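Local coordinates for sterol regulatory element-binding protein cleavage-activating protein (Schizosaccharomyces pombe, PDB 4YHC) that is required, as an escort protein, for processing of Sre1 at low sterol or oxygen, this chain being the escort's WD40 domain, at residues S441-V444 and C448-I451. The protein carries 9 engineered substitutions. Sequence-based numbering, arbitrary orientation.
Sequences SLAV and CVAI
Cys448 carries SG anti to its backbone nitrogen (chi1 -162°), which sets the sulfur 3.8 Å from Val444 CG1. The same methyl lies 3.7 Å from Cys448 CB, while the other branch, CG2, approaches the methyl of Ala450 more loosely; both branches are placed with some doubt, because Val444 CB is flattened. On the opposite face of the hairpin, Val449 CG2 comes within 3.9 Å of Ala443 CA, again with doubtful placement since Val449 CB is nearly planar, and Ser441 CB stands 4.1 Å from Ile451 CG1.

Between the two faces, three backbone bonds hold the strands. Leu442 and Ala450 form a hydrogen-bonded pair: Leu442 N donates to Ala450 O at 2.9 Å, and Ala450 N returns a bond to Leu442 O with an N-H...O angle of 174°. Val444 N closes the ladder on Cys448 O at 2.8 Å, its donor tilted 31° from the carbonyl plane, whereas the other two donors lie nearly along the C=O axis. Ser441 and Ala443 face Ile451 and Val449 as non-hydrogen-bonded pairs.

Neighbouring strands cover both faces. Ser441 OG is hydrogen-bonded to Glu354, and Val356 packs on Ser441 and Val449, whereas Leu442 and Val444 meet strand 33-38. Strand 448-453 also pairs with strand 456-462; in this four-stranded antiparallel blade 441-445 is the inner edge strand and 20-24 the outer one, the N-terminal strand closing the ring as in WD40 propellers.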
loop_
_atom_site.group_PDB
_atom_site.type_symbol
_atom_site.label_atom_id
_atom_site.label_comp_id
_atom_site.label_asym_id
_atom_site.label_seq_id
_atom_site.Cartn_x
_atom_site.Cartn_y
_atom_site.Cartn_z
ATOM N N SER A 441 -0.813 -9.950 1.946
ATOM C CA SER A 441 0.251 -9.705 1.001
ATOM C C SER A 441 0.369 -8.258 0.700
ATOM O O SER A 441 -0.582 -7.539 0.900
ATOM C CB SER A 441 0.069 -10.585 -0.248
ATOM O OG SER A 441 -1.149 -10.248 -0.873
ATOM N N LEU A 442 1.564 -7.804 0.324
ATOM C CA LEU A 442 1.827 -6.374 0.096
ATOM C C LEU A 442 2.933 -6.154 -0.955
ATOM O O LEU A 442 3.941 -6.889 -0.989
ATOM C CB LEU A 442 2.226 -5.775 1.428
ATOM C CG LEU A 442 2.162 -4.302 1.636
ATOM C CD1 LEU A 442 0.748 -3.761 1.582
ATOM C CD2 LEU A 442 2.817 -4.012 2.976
ATOM N N ALA A 443 2.757 -5.156 -1.801
ATOM C CA ALA A 443 3.787 -4.801 -2.737
ATOM C C ALA A 443 4.967 -4.226 -1.973
ATOM O O ALA A 443 4.758 -3.416 -1.051
ATOM C CB ALA A 443 3.284 -3.763 -3.738
ATOM N N VAL A 444 6.174 -4.572 -2.419
ATOM C CA VAL A 444 7.366 -4.050 -1.854
ATOM C C VAL A 444 8.238 -3.238 -2.797
ATOM O O VAL A 444 9.200 -2.623 -2.380
ATOM C CB VAL A 444 7.984 -5.282 -1.157
ATOM C CG1 VAL A 444 9.133 -5.961 -1.842
ATOM C CG2 VAL A 444 7.922 -5.155 0.311
ATOM N N CYS A 448 8.289 -6.341 -7.063
ATOM C CA CYS A 448 8.423 -7.305 -5.980
ATOM C C CYS A 448 7.317 -7.149 -4.951
ATOM O O CYS A 448 6.810 -6.038 -4.702
ATOM C CB CYS A 448 9.787 -7.199 -5.301
ATOM S SG CYS A 448 10.205 -8.651 -4.344
ATOM N N VAL A 449 6.934 -8.282 -4.390
ATOM C CA VAL A 449 5.877 -8.417 -3.450
ATOM C C VAL A 449 6.324 -9.281 -2.285
ATOM O O VAL A 449 7.237 -10.107 -2.403
ATOM C CB VAL A 449 4.768 -9.001 -4.333
ATOM C CG1 VAL A 449 4.457 -10.478 -4.241
ATOM C CG2 VAL A 449 3.871 -7.973 -4.933
ATOM N N ALA A 450 5.701 -9.055 -1.148
ATOM C CA ALA A 450 5.803 -9.923 0.017
ATOM C C ALA A 450 4.470 -10.654 0.238
ATOM O O ALA A 450 3.387 -10.015 0.251
ATOM C CB ALA A 450 6.155 -9.118 1.275
ATOM N N ILE A 451 4.563 -11.969 0.418
ATOM C CA ILE A 451 3.409 -12.836 0.642
ATOM C C ILE A 451 3.673 -13.584 1.966
ATOM O O ILE A 451 4.628 -14.310 2.083
ATOM C CB ILE A 451 3.206 -13.864 -0.484
ATOM C CG1 ILE A 451 2.875 -13.117 -1.768
ATOM C CG2 ILE A 451 2.017 -14.776 -0.150
ATOM C CD1 ILE A 451 2.715 -14.001 -2.993
#